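Local coordinates for fatty acid metabolism regulator protein (Bacillus subtilis, PDB 1VI0), which represses transcription of genes for fatty acid transport and beta-oxidation, its binding to DNA being inhibited by long-chain fatty acyl-CoA, at residues G127-L132 with M157-I162; K84-I89 with S184-L189; K91-L96 with D163-T168. One frame throughout, in Å; residues are numbered along the deposited sequence. Where two conformers were deposited one is given.

Contact 1. Residues G127-L132 with M157-I162. With DCC (dodecyl-coa), chain C.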
loop_
_atom_site.group_PDB
_atom_site.type_symbol
_atom_site.label_atom_id
_atom_site.label_comp_id
_atom_site.label_asym_id
_atom_site.label_seq_id
_atom_site.Cartn_x
_atom_site.Cartn_y
_atom_site.Cartn_z
ATOM N N GLY A 127 -16.282 -1.425 2.970
ATOM C CA GLY A 127 -17.043 -2.645 3.292
ATOM C C GLY A 127 -16.123 -3.713 3.880
ATOM O O GLY A 127 -16.456 -4.393 4.836
ATOM N N TYR A 128 -14.969 -3.892 3.246
ATOM C CA TYR A 128 -14.006 -4.897 3.779
ATOM C C TYR A 128 -13.452 -4.447 5.109
ATOM O O TYR A 128 -13.331 -5.296 6.026
ATOM C CB TYR A 128 -12.973 -5.067 2.698
ATOM C CG TYR A 128 -11.885 -6.067 2.869
ATOM C CD1 TYR A 128 -12.161 -7.382 3.313
ATOM C CD2 TYR A 128 -10.607 -5.763 2.535
ATOM C CE1 TYR A 128 -11.125 -8.296 3.433
ATOM C CE2 TYR A 128 -9.568 -6.666 2.635
ATOM C CZ TYR A 128 -9.841 -7.928 3.063
ATOM O OH TYR A 128 -8.807 -8.805 3.267
ATOM N N LEU A 129 -12.988 -3.225 5.243
ATOM C CA LEU A 129 -12.461 -2.745 6.522
ATOM C C LEU A 129 -13.493 -2.921 7.629
ATOM O O LEU A 129 -13.160 -3.195 8.777
ATOM C CB LEU A 129 -11.962 -1.326 6.392
ATOM C CG LEU A 129 -10.936 -1.114 5.250
ATOM C CD1 LEU A 129 -10.546 0.366 5.192
ATOM C CD2 LEU A 129 -9.711 -1.979 5.468
ATOM N N ASN A 130 -14.772 -2.680 7.294
ATOM C CA ASN A 130 -15.866 -2.862 8.249
ATOM C C ASN A 130 -15.871 -4.330 8.770
ATOM O O ASN A 130 -16.119 -4.507 9.932
ATOM C CB ASN A 130 -17.219 -2.591 7.639
ATOM C CG ASN A 130 -17.589 -1.147 7.471
ATOM O OD1 ASN A 130 -18.522 -0.836 6.678
ATOM N ND2 ASN A 130 -16.913 -0.251 8.141
ATOM N N ILE A 131 -15.625 -5.282 7.871
ATOM C CA ILE A 131 -15.572 -6.709 8.288
ATOM C C ILE A 131 -14.463 -6.917 9.282
ATOM O O ILE A 131 -14.704 -7.541 10.373
ATOM C CB ILE A 131 -15.443 -7.624 7.065
ATOM C CG1 ILE A 131 -16.773 -7.644 6.311
ATOM C CG2 ILE A 131 -15.053 -9.039 7.510
ATOM C CD1 ILE A 131 -16.663 -8.358 4.979
ATOM N N LEU A 132 -13.270 -6.359 9.072
ATOM C CA LEU A 132 -12.153 -6.410 9.991
ATOM C C LEU A 132 -12.433 -5.776 11.319
ATOM O O LEU A 132 -12.289 -6.368 12.408
ATOM C CB LEU A 132 -10.835 -5.798 9.438
ATOM C CG LEU A 132 -10.341 -6.404 8.117
ATOM C CD1 LEU A 132 -9.096 -5.647 7.610
ATOM C CD2 LEU A 132 -9.994 -7.871 8.291
HETATM N N MSE A 157 -3.244 -2.293 10.449
HETATM C CA MSE A 157 -2.168 -3.325 10.496
HETATM C C MSE A 157 -2.623 -4.555 9.741
HETATM O O MSE A 157 -1.832 -5.108 8.880
HETATM C CB MSE A 157 -1.798 -3.657 11.924
HETATM C CG MSE A 157 -0.730 -4.699 12.100
HETATM SE SE MSE A 157 -0.001 -5.321 13.730
HETATM C CE MSE A 157 -1.479 -6.185 14.589
ATOM N N ILE A 158 -3.811 -5.075 9.974
ATOM C CA ILE A 158 -4.255 -6.309 9.322
ATOM C C ILE A 158 -4.323 -6.168 7.836
ATOM O O ILE A 158 -3.745 -6.898 7.025
ATOM C CB ILE A 158 -5.615 -6.811 9.895
ATOM C CG1 ILE A 158 -5.390 -7.150 11.371
ATOM C CG2 ILE A 158 -6.138 -7.951 9.082
ATOM C CD1 ILE A 158 -6.697 -7.404 12.106
ATOM N N PHE A 159 -5.042 -5.100 7.402
ATOM C CA PHE A 159 -5.163 -4.891 5.969
ATOM C C PHE A 159 -3.819 -4.513 5.335
ATOM O O PHE A 159 -3.534 -5.151 4.296
ATOM C CB PHE A 159 -6.214 -3.805 5.683
ATOM C CG PHE A 159 -6.337 -3.517 4.234
ATOM C CD1 PHE A 159 -6.954 -4.369 3.359
ATOM C CD2 PHE A 159 -5.664 -2.380 3.708
ATOM C CE1 PHE A 159 -7.038 -4.094 2.003
ATOM C CE2 PHE A 159 -5.742 -2.118 2.358
ATOM C CZ PHE A 159 -6.385 -2.977 1.504
ATOM N N GLY A 160 -2.984 -3.720 5.995
ATOM C CA GLY A 160 -1.686 -3.322 5.324
ATOM C C GLY A 160 -0.767 -4.557 5.227
ATOM O O GLY A 160 -0.079 -4.641 4.199
ATOM N N THR A 161 -0.797 -5.426 6.214
ATOM C CA THR A 161 0.049 -6.650 6.206
ATOM C C THR A 161 -0.419 -7.585 5.096
ATOM O O THR A 161 0.352 -7.984 4.221
ATOM C CB THR A 161 -0.035 -7.326 7.576
ATOM O OG1 THR A 161 0.609 -6.484 8.552
ATOM C CG2 THR A 161 0.608 -8.715 7.576
ATOM N N ILE A 162 -1.723 -7.827 4.963
ATOM C CA ILE A 162 -2.281 -8.638 3.927
ATOM C C ILE A 162 -1.932 -8.119 2.529
ATOM O O ILE A 162 -1.316 -8.720 1.621
ATOM C CB ILE A 162 -3.809 -8.797 4.062
ATOM C CG1 ILE A 162 -4.178 -9.526 5.380
ATOM C CG2 ILE A 162 -4.335 -9.601 2.873
ATOM C CD1 ILE A 162 -5.705 -9.527 5.663
HETATM C C2 DCC C . -6.712 8.028 14.648
HETATM C C4 DCC C . -7.815 7.776 12.708
HETATM C C5 DCC C . -7.128 6.633 12.369
HETATM C C6 DCC C . -6.130 6.244 13.290
HETATM C C8 DCC C . -8.512 6.972 10.806
HETATM C C10 DCC C . -10.662 -7.308 -3.239
HETATM C C11 DCC C . -10.907 -7.986 -4.599
HETATM C C12 DCC C . -11.640 -7.100 -5.602
HETATM N N9 DCC C . -8.694 8.009 11.690
HETATM N N7 DCC C . -7.560 6.142 11.154
HETATM N N3 DCC C . -7.670 8.503 13.835
HETATM N N1 DCC C . -5.968 6.917 14.449
HETATM N N6 DCC C . -5.364 5.178 13.054
HETATM C "C1'" DCC C . -9.754 9.082 11.691
HETATM C "C2'" DCC C . -9.997 9.725 10.308
HETATM O "O2'" DCC C . -9.213 10.948 10.293
HETATM C "C3'" DCC C . -11.502 10.136 10.429
HETATM O "O3'" DCC C . -11.589 11.251 11.384
HETATM C "C4'" DCC C . -12.055 8.853 11.169
HETATM O "O4'" DCC C . -10.968 8.359 11.952
HETATM C "C5'" DCC C . -12.625 7.861 10.181
HETATM O "O5'" DCC C . -11.716 7.546 9.086
HETATM P P1 DCC C . -11.416 6.058 8.607
HETATM O O11 DCC C . -10.509 6.119 7.480
HETATM O O12 DCC C . -11.011 5.218 9.861
HETATM O O6 DCC C . -12.804 5.474 8.228
HETATM P P2 DCC C . -13.410 6.032 6.952
HETATM O O21 DCC C . -14.531 5.081 6.608
HETATM O O22 DCC C . -13.680 7.465 7.124
HETATM O O7 DCC C . -12.353 5.893 5.728
HETATM C CPA DCC C . -12.287 4.572 5.026
HETATM C CPB DCC C . -11.213 4.639 3.900
HETATM C CP8 DCC C . -9.940 5.318 4.438
HETATM C CP7 DCC C . -11.793 5.510 2.792
HETATM C CP9 DCC C . -10.959 3.319 3.267
HETATM O OP3 DCC C . -9.513 4.746 5.630
HETATM C CP6 DCC C . -8.806 5.343 3.432
HETATM O OP2 DCC C . -8.926 5.976 2.392
HETATM N NP2 DCC C . -7.752 4.672 3.807
HETATM C CP5 DCC C . -6.540 4.563 2.894
HETATM C CP4 DCC C . -6.705 3.153 2.203
HETATM C CP3 DCC C . -5.671 2.996 1.074
HETATM O OP1 DCC C . -5.659 3.794 0.137
HETATM N NP1 DCC C . -4.829 2.026 1.217
HETATM C CP2 DCC C . -3.728 1.691 0.288
HETATM C CP1 DCC C . -4.134 0.352 -0.253
HETATM S S DCC C . -5.829 0.169 -0.853
HETATM P P3 DCC C . -12.491 12.578 11.285
HETATM O O31 DCC C . -12.496 13.022 9.891
HETATM O O32 DCC C . -13.853 12.268 11.748
HETATM O O33 DCC C . -11.775 13.512 12.222
HETATM C CA1 DCC C . -5.656 0.798 -2.542
HETATM C CA2 DCC C . -6.813 0.329 -3.480
HETATM O OA1 DCC C . -4.701 1.449 -2.901
HETATM C CA3 DCC C . -6.605 -1.106 -4.000
HETATM C CA4 DCC C . -7.644 -2.129 -3.728
HETATM C CA5 DCC C . -7.289 -3.124 -2.647
HETATM C CA6 DCC C . -7.780 -4.538 -2.904
HETATM C CA7 DCC C . -8.911 -5.008 -2.017
HETATM C CA8 DCC C . -8.949 -6.437 -1.610
HETATM C CA9 DCC C . -9.224 -7.460 -2.717
#
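Phe-159 reaches out from 157-162 between Leu-129, Leu-132 and Tyr-128 of 127-132, and its ring ends against the bound dodecyl-CoA. Its CB already lies in leucine methyls, 3.9 Å from Leu-132 CD1 and slightly farther from Leu-129 CD2. The same Leu-129 methyl touches CG at 3.9 Å, approaching the ring at a slant. At CD1 and CE1 the partner changes to Tyr-128, whose CE2 is 3.6 Å from Phe-159 CD1. These two aromatic groups meet rim to rim, their planes turned by 82° and neither lying over the other, so this is an aromatic contact without a stack. On the other rim, Phe-159 CE2 lies 3.9 Å from CP1 of the ligand, which sits at the ring edge in plane, and CZ closes the row 4.0 Å from the thioester sulfur. The trans chi1 of Phe-159 (178°) turns the ring away from its own backbone N and carries it to the acyl-CoA. Leu-129 divides its branches: CD2 packs on Phe-159, while CD1 meets the ligand methyl CP9 at 3.5 Å. Farther from the ligand, the side chains of Leu-132 and Ile-158 run past each other in opposite directions, CD2 of the leucine 3.9 Å from Ile-158 CG2. No hydrogen bond joins the segments; the hydroxyl of Tyr-128 is bonded to His-92 ND1 and only brushes Ile-162 CD1. Leu-129 and Phe-159 belong to the ligand pocket, and their methyl and ring flank the pantetheine arm. The axes of segments 127-132 and 157-162, on helices 115-141 and 151-171, run at 120° to each other. Helix 81-97 lies against both through Val-88, Ile-89 and His-92, helix 52-75 packs on Tyr-128, with Phe-67 edge-to-face to its ring, and the second subunit touches Phe-159 through its Glu-164.

Contact 2. Residues K84-I89 with S184-L189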
loop_
_atom_site.group_PDB
_atom_site.type_symbol
_atom_site.label_atom_id
_atom_site.label_comp_id
_atom_site.label_asym_id
_atom_site.label_seq_id
_atom_site.Cartn_x
_atom_site.Cartn_y
_atom_site.Cartn_z
ATOM N N LYS A 84 -11.904 -16.329 12.162
ATOM C CA LYS A 84 -12.391 -15.430 11.095
ATOM C C LYS A 84 -11.272 -14.790 10.305
ATOM O O LYS A 84 -11.361 -14.718 9.078
ATOM C CB LYS A 84 -13.308 -14.373 11.715
ATOM C CG LYS A 84 -14.548 -15.004 12.390
ATOM C CD LYS A 84 -15.314 -13.861 13.088
ATOM C CE LYS A 84 -16.332 -14.377 14.088
ATOM N NZ LYS A 84 -17.422 -15.142 13.456
ATOM N N LEU A 85 -10.210 -14.307 10.953
ATOM C CA LEU A 85 -9.098 -13.663 10.219
ATOM C C LEU A 85 -8.381 -14.665 9.353
ATOM O O LEU A 85 -8.009 -14.372 8.221
ATOM C CB LEU A 85 -8.157 -13.075 11.289
ATOM C CG LEU A 85 -8.717 -11.810 11.963
ATOM C CD1 LEU A 85 -7.665 -11.274 12.939
ATOM C CD2 LEU A 85 -8.962 -10.757 10.866
ATOM N N ALA A 86 -8.293 -15.920 9.883
ATOM C CA ALA A 86 -7.692 -16.954 9.024
ATOM C C ALA A 86 -8.424 -17.112 7.704
ATOM O O ALA A 86 -7.767 -17.215 6.623
ATOM C CB ALA A 86 -7.631 -18.265 9.784
ATOM N N LEU A 87 -9.712 -17.054 7.722
ATOM C CA LEU A 87 -10.569 -17.158 6.547
ATOM C C LEU A 87 -10.387 -15.936 5.652
ATOM O O LEU A 87 -10.178 -16.103 4.425
ATOM C CB LEU A 87 -12.007 -17.387 6.957
ATOM C CG LEU A 87 -12.862 -18.086 5.868
ATOM C CD1 LEU A 87 -12.063 -19.209 5.218
ATOM C CD2 LEU A 87 -14.095 -18.663 6.550
ATOM N N VAL A 88 -10.423 -14.750 6.256
ATOM C CA VAL A 88 -10.191 -13.546 5.478
ATOM C C VAL A 88 -8.857 -13.613 4.757
ATOM O O VAL A 88 -8.858 -13.340 3.549
ATOM C CB VAL A 88 -10.181 -12.267 6.387
ATOM C CG1 VAL A 88 -9.796 -11.100 5.541
ATOM C CG2 VAL A 88 -11.620 -12.093 6.924
ATOM N N ILE A 89 -7.770 -13.926 5.434
ATOM C CA ILE A 89 -6.461 -13.961 4.773
ATOM C C ILE A 89 -6.430 -14.967 3.621
ATOM O O ILE A 89 -5.982 -14.708 2.513
ATOM C CB ILE A 89 -5.326 -14.171 5.765
ATOM C CG1 ILE A 89 -5.379 -13.067 6.882
ATOM C CG2 ILE A 89 -3.980 -14.221 5.114
ATOM C CD1 ILE A 89 -4.510 -13.384 8.044
ATOM N N SER A 184 1.038 -18.326 8.187
ATOM C CA SER A 184 2.147 -17.671 8.802
ATOM C C SER A 184 1.897 -16.152 8.943
ATOM O O SER A 184 2.221 -15.585 9.962
ATOM C CB SER A 184 3.469 -17.905 8.058
ATOM O OG SER A 184 3.724 -19.327 8.198
ATOM N N VAL A 185 1.093 -15.681 7.984
ATOM C CA VAL A 185 0.708 -14.235 8.015
ATOM C C VAL A 185 -0.265 -14.043 9.200
ATOM O O VAL A 185 -0.013 -13.186 10.051
ATOM C CB VAL A 185 0.040 -13.856 6.708
ATOM C CG1 VAL A 185 -0.475 -12.398 6.884
ATOM C CG2 VAL A 185 1.090 -13.799 5.575
ATOM N N LEU A 186 -1.246 -14.927 9.258
ATOM C CA LEU A 186 -2.135 -14.942 10.464
ATOM C C LEU A 186 -1.376 -14.957 11.751
ATOM O O LEU A 186 -1.612 -14.118 12.673
ATOM C CB LEU A 186 -3.029 -16.209 10.363
ATOM C CG LEU A 186 -3.853 -16.443 11.630
ATOM C CD1 LEU A 186 -4.993 -15.403 11.768
ATOM C CD2 LEU A 186 -4.467 -17.832 11.556
ATOM N N GLU A 187 -0.399 -15.896 11.981
ATOM C CA GLU A 187 0.319 -15.967 13.228
ATOM C C GLU A 187 1.125 -14.716 13.560
ATOM O O GLU A 187 1.260 -14.336 14.754
ATOM C CB GLU A 187 1.162 -17.258 13.271
ATOM C CG GLU A 187 0.276 -18.522 13.339
ATOM C CD GLU A 187 -0.577 -18.543 14.611
ATOM O OE1 GLU A 187 -0.258 -17.841 15.583
ATOM O OE2 GLU A 187 -1.563 -19.311 14.641
ATOM N N LEU A 188 1.680 -14.054 12.552
ATOM C CA LEU A 188 2.401 -12.814 12.717
ATOM C C LEU A 188 1.416 -11.735 13.246
ATOM O O LEU A 188 1.827 -11.041 14.185
ATOM C CB LEU A 188 2.993 -12.294 11.385
ATOM C CG LEU A 188 4.336 -13.084 11.029
ATOM C CD1 LEU A 188 4.662 -12.946 9.598
ATOM C CD2 LEU A 188 5.403 -12.533 11.972
ATOM N N LEU A 189 0.209 -11.658 12.727
ATOM C CA LEU A 189 -0.778 -10.650 13.184
ATOM C C LEU A 189 -1.268 -10.973 14.597
ATOM O O LEU A 189 -1.402 -10.069 15.441
ATOM C CB LEU A 189 -1.960 -10.600 12.200
ATOM C CG LEU A 189 -1.629 -10.032 10.779
ATOM C CD1 LEU A 189 -2.717 -10.278 9.803
ATOM C CD2 LEU A 189 -1.313 -8.532 10.918
#
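Ile-89 N donates to Leu-85 O at 2.8 Å, a bond that places these two residues one turn apart on helix 81-97, both directed at helix 182-191. Between them the helix presents Ala-86, and across the gap stands Leu-186, with Val-185 and Leu-189 beside it. The side chains meet through apolar groups alone, and no hydrogen bond crosses. Ile-89 does most from its side: its chain is nearly fully extended beyond CB (chi2 167°), so CD1 is driven against the opposite backbone, 3.7 Å from Leu-186 CA. The same methyl is flanked along helix 182-191 by Leu-189 CD1 at 4.0 Å and, more loosely, by Val-185 CG1 at 4.3 Å. Leu-186 answers in the other direction. Its CG lies trans to the backbone N (chi1 172°), which sends the fork across to the turn that holds Ala-86. CD2 rests on Ala-86 CB at 3.7 Å, while CD1 reaches the main chain, 3.8 Å from Ala-86 N, and also touches Leu-85 CB. With only a methyl group on Ala-86, the backbones come close: the CA atoms of Ala-86 and Leu-186 are 6.1 Å apart. The segment axes approach to 9.7 Å at 135°. The flank near Ala-86 is more polar, since Glu-187 forms a salt bridge with Lys-82. On the inner side Leu-85 continues onto Leu-132 and Ile-158, and Ile-89 onto Ile-162, linking the contact to helices 115-141 and 151-171. Helix 182-191 also faces the second subunit, where Leu-188 and Leu-189 pack on Met-157 of that chain. The arrangement fits the all-helical C-terminal domain of TetR-family repressors, in which the last helices commonly pair with those of the partner subunit in a four-helix dimer interface.

Contact 3. Residues K91-L96 with D163-T168. With DCC (dodecyl-coa), chain C.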
loop_
_atom_site.group_PDB
_atom_site.type_symbol
_atom_site.label_atom_id
_atom_site.label_comp_id
_atom_site.label_asym_id
_atom_site.label_seq_id
_atom_site.Cartn_x
_atom_site.Cartn_y
_atom_site.Cartn_z
ATOM N N LYS A 91 -8.889 -16.328 1.985
ATOM C CA LYS A 91 -9.790 -15.994 0.911
ATOM C C LYS A 91 -9.254 -14.817 0.074
ATOM O O LYS A 91 -9.359 -14.900 -1.163
ATOM C CB LYS A 91 -11.228 -15.849 1.348
ATOM C CG LYS A 91 -11.757 -17.148 1.989
ATOM C CD LYS A 91 -12.282 -18.066 0.892
ATOM C CE LYS A 91 -11.772 -19.488 1.050
ATOM N NZ LYS A 91 -10.321 -19.600 0.660
ATOM N N HIS A 92 -8.646 -13.872 0.735
ATOM C CA HIS A 92 -8.046 -12.709 0.011
ATOM C C HIS A 92 -6.939 -13.221 -0.924
ATOM O O HIS A 92 -6.893 -12.962 -2.130
ATOM C CB HIS A 92 -7.586 -11.686 1.005
ATOM C CG HIS A 92 -7.028 -10.383 0.511
ATOM N ND1 HIS A 92 -7.254 -9.162 1.136
ATOM C CD2 HIS A 92 -6.189 -10.128 -0.502
ATOM C CE1 HIS A 92 -6.528 -8.232 0.506
ATOM N NE2 HIS A 92 -5.883 -8.797 -0.528
ATOM N N PHE A 93 -6.013 -14.009 -0.374
ATOM C CA PHE A 93 -4.872 -14.545 -1.137
ATOM C C PHE A 93 -5.355 -15.431 -2.285
ATOM O O PHE A 93 -4.889 -15.224 -3.415
ATOM C CB PHE A 93 -3.985 -15.355 -0.142
ATOM C CG PHE A 93 -3.153 -14.497 0.771
ATOM C CD1 PHE A 93 -3.147 -13.097 0.745
ATOM C CD2 PHE A 93 -2.174 -15.118 1.566
ATOM C CE1 PHE A 93 -2.289 -12.404 1.556
ATOM C CE2 PHE A 93 -1.323 -14.397 2.378
ATOM C CZ PHE A 93 -1.374 -12.996 2.362
ATOM N N SER A 94 -6.338 -16.293 -2.020
ATOM C CA SER A 94 -6.866 -17.201 -3.011
ATOM C C SER A 94 -7.500 -16.503 -4.208
ATOM O O SER A 94 -7.333 -16.907 -5.372
ATOM C CB SER A 94 -7.873 -18.215 -2.425
ATOM O OG SER A 94 -7.146 -19.092 -1.546
ATOM N N LEU A 95 -8.321 -15.522 -3.980
ATOM C CA LEU A 95 -8.954 -14.724 -5.041
ATOM C C LEU A 95 -7.911 -14.155 -5.989
ATOM O O LEU A 95 -7.964 -14.443 -7.204
ATOM C CB LEU A 95 -9.701 -13.593 -4.335
ATOM C CG LEU A 95 -10.759 -12.780 -5.085
ATOM C CD1 LEU A 95 -10.400 -11.316 -5.144
ATOM C CD2 LEU A 95 -11.111 -13.339 -6.445
ATOM N N LEU A 96 -6.899 -13.489 -5.446
ATOM C CA LEU A 96 -5.862 -12.861 -6.226
ATOM C C LEU A 96 -4.932 -13.873 -6.863
ATOM O O LEU A 96 -4.539 -13.715 -8.033
ATOM C CB LEU A 96 -5.138 -11.789 -5.418
ATOM C CG LEU A 96 -6.079 -10.656 -4.905
ATOM C CD1 LEU A 96 -5.238 -9.531 -4.308
ATOM C CD2 LEU A 96 -6.884 -10.101 -6.070
ATOM N N ASP A 163 -2.186 -6.777 2.396
ATOM C CA ASP A 163 -2.001 -6.088 1.167
ATOM C C ASP A 163 -0.529 -5.995 0.742
ATOM O O ASP A 163 -0.243 -6.342 -0.448
ATOM C CB ASP A 163 -2.565 -4.646 1.287
ATOM C CG ASP A 163 -2.524 -3.918 -0.030
ATOM O OD1 ASP A 163 -3.148 -4.431 -1.021
ATOM O OD2 ASP A 163 -2.035 -2.754 -0.088
ATOM N N GLU A 164 0.373 -5.834 1.711
ATOM C CA GLU A 164 1.820 -5.725 1.304
ATOM C C GLU A 164 2.316 -7.141 0.953
ATOM O O GLU A 164 3.225 -7.240 0.091
ATOM C CB GLU A 164 2.635 -5.123 2.436
ATOM C CG GLU A 164 4.134 -5.084 2.177
ATOM C CD GLU A 164 4.492 -4.181 0.991
ATOM O OE1 GLU A 164 3.698 -3.331 0.593
ATOM O OE2 GLU A 164 5.615 -4.426 0.471
ATOM N N THR A 165 1.761 -8.134 1.624
ATOM C CA THR A 165 2.144 -9.528 1.239
ATOM C C THR A 165 1.773 -9.798 -0.196
ATOM O O THR A 165 2.596 -10.320 -1.018
ATOM C CB THR A 165 1.591 -10.557 2.244
ATOM O OG1 THR A 165 2.058 -10.258 3.558
ATOM C CG2 THR A 165 2.207 -11.924 1.838
ATOM N N VAL A 166 0.601 -9.331 -0.655
ATOM C CA VAL A 166 0.156 -9.494 -2.027
ATOM C C VAL A 166 1.059 -8.648 -2.926
ATOM O O VAL A 166 1.532 -9.096 -3.969
ATOM C CB VAL A 166 -1.327 -9.130 -2.182
ATOM C CG1 VAL A 166 -1.702 -9.379 -3.663
ATOM C CG2 VAL A 166 -2.213 -10.056 -1.327
ATOM N N THR A 167 1.299 -7.400 -2.595
ATOM C CA THR A 167 2.167 -6.535 -3.446
ATOM C C THR A 167 3.550 -7.121 -3.636
ATOM O O THR A 167 4.061 -7.185 -4.782
ATOM C CB THR A 167 2.214 -5.152 -2.775
ATOM O OG1 THR A 167 0.943 -4.529 -2.954
ATOM C CG2 THR A 167 3.291 -4.284 -3.447
ATOM N N THR A 168 4.153 -7.687 -2.630
ATOM C CA THR A 168 5.484 -8.293 -2.722
ATOM C C THR A 168 5.423 -9.455 -3.690
ATOM O O THR A 168 6.261 -9.520 -4.622
ATOM C CB THR A 168 5.995 -8.627 -1.326
ATOM O OG1 THR A 168 6.233 -7.392 -0.585
ATOM C CG2 THR A 168 7.304 -9.395 -1.407
HETATM C C2 DCC C . -6.712 8.028 14.648
HETATM C C4 DCC C . -7.815 7.776 12.708
HETATM C C5 DCC C . -7.128 6.633 12.369
HETATM C C6 DCC C . -6.130 6.244 13.290
HETATM C C8 DCC C . -8.512 6.972 10.806
HETATM C C10 DCC C . -10.662 -7.308 -3.239
HETATM C C11 DCC C . -10.907 -7.986 -4.599
HETATM C C12 DCC C . -11.640 -7.100 -5.602
HETATM N N9 DCC C . -8.694 8.009 11.690
HETATM N N7 DCC C . -7.560 6.142 11.154
HETATM N N3 DCC C . -7.670 8.503 13.835
HETATM N N1 DCC C . -5.968 6.917 14.449
HETATM N N6 DCC C . -5.364 5.178 13.054
HETATM C "C1'" DCC C . -9.754 9.082 11.691
HETATM C "C2'" DCC C . -9.997 9.725 10.308
HETATM O "O2'" DCC C . -9.213 10.948 10.293
HETATM C "C3'" DCC C . -11.502 10.136 10.429
HETATM O "O3'" DCC C . -11.589 11.251 11.384
HETATM C "C4'" DCC C . -12.055 8.853 11.169
HETATM O "O4'" DCC C . -10.968 8.359 11.952
HETATM C "C5'" DCC C . -12.625 7.861 10.181
HETATM O "O5'" DCC C . -11.716 7.546 9.086
HETATM P P1 DCC C . -11.416 6.058 8.607
HETATM O O11 DCC C . -10.509 6.119 7.480
HETATM O O12 DCC C . -11.011 5.218 9.861
HETATM O O6 DCC C . -12.804 5.474 8.228
HETATM P P2 DCC C . -13.410 6.032 6.952
HETATM O O21 DCC C . -14.531 5.081 6.608
HETATM O O22 DCC C . -13.680 7.465 7.124
HETATM O O7 DCC C . -12.353 5.893 5.728
HETATM C CPA DCC C . -12.287 4.572 5.026
HETATM C CPB DCC C . -11.213 4.639 3.900
HETATM C CP8 DCC C . -9.940 5.318 4.438
HETATM C CP7 DCC C . -11.793 5.510 2.792
HETATM C CP9 DCC C . -10.959 3.319 3.267
HETATM O OP3 DCC C . -9.513 4.746 5.630
HETATM C CP6 DCC C . -8.806 5.343 3.432
HETATM O OP2 DCC C . -8.926 5.976 2.392
HETATM N NP2 DCC C . -7.752 4.672 3.807
HETATM C CP5 DCC C . -6.540 4.563 2.894
HETATM C CP4 DCC C . -6.705 3.153 2.203
HETATM C CP3 DCC C . -5.671 2.996 1.074
HETATM O OP1 DCC C . -5.659 3.794 0.137
HETATM N NP1 DCC C . -4.829 2.026 1.217
HETATM C CP2 DCC C . -3.728 1.691 0.288
HETATM C CP1 DCC C . -4.134 0.352 -0.253
HETATM S S DCC C . -5.829 0.169 -0.853
HETATM P P3 DCC C . -12.491 12.578 11.285
HETATM O O31 DCC C . -12.496 13.022 9.891
HETATM O O32 DCC C . -13.853 12.268 11.748
HETATM O O33 DCC C . -11.775 13.512 12.222
HETATM C CA1 DCC C . -5.656 0.798 -2.542
HETATM C CA2 DCC C . -6.813 0.329 -3.480
HETATM O OA1 DCC C . -4.701 1.449 -2.901
HETATM C CA3 DCC C . -6.605 -1.106 -4.000
HETATM C CA4 DCC C . -7.644 -2.129 -3.728
HETATM C CA5 DCC C . -7.289 -3.124 -2.647
HETATM C CA6 DCC C . -7.780 -4.538 -2.904
HETATM C CA7 DCC C . -8.911 -5.008 -2.017
HETATM C CA8 DCC C . -8.949 -6.437 -1.610
HETATM C CA9 DCC C . -9.224 -7.460 -2.717
HETATM O O HOH W 1 -4.541 -6.743 -1.895
#
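Val-166 inserts its two methyls among the side chains of 91-96, and here the packing is tight. CG1 meets Leu-96 CD1 at 3.6 Å, the two side chains crossing at about a right angle, and CG2 lies 3.7 Å from Phe-93 CE1. Phe-93 reaches on toward the dimer-facing side, its CZ 3.8 Å from Thr-165 CG2. Segments 91-96 and 163-168 run nearly parallel, 27° apart, within the helical ligand-binding domain of this TetR-family repressor, and their other margin forms part of the acyl-CoA pocket. Toward that pocket direct contact thins out. His-92 NE2 is 4.0 Å from Val-166 CG2, and the step to Asp-163 is taken by a water, 2.8 Å from His-92 NE2 in the plane of the ring, which donates to Asp-163 OD1. With ND1 taken by Tyr-128 OH, the imidazole is held at both nitrogens, which should fix its rotation, while the acyl carbon CA9 lies over one face, offset toward the rim. Asp-163 is further held by Gln-107 and, through OD2, by a salt bridge to Arg-111. Farther along the tail, Leu-95 CD1 touches C11 of the dodecyl chain at 3.4 Å.

How the contacts relate
From the N terminus, past the DNA-binding helices and helix 52-75, the chain enters helix 81-97, which opens two loops: contact 2 begins at 84-89 and contact 3 at 91-96. Contact 1 opens later, at 127-132 on helix 115-141. The loops close in reverse order without crossing: contact 1 at 157-162, contact 3 directly after it at 163-168 on the same helix 151-171, and contact 2 last, at 184-189. Ile-162 bridges them, meeting Ile-89, His-92 and Phe-93, while Val-185 touches Thr-161 and Phe-93. Contacts 1 and 3 tie the helices round the acyl-CoA together; contact 2 fastens helix 182-191, and all three reach the second subunit.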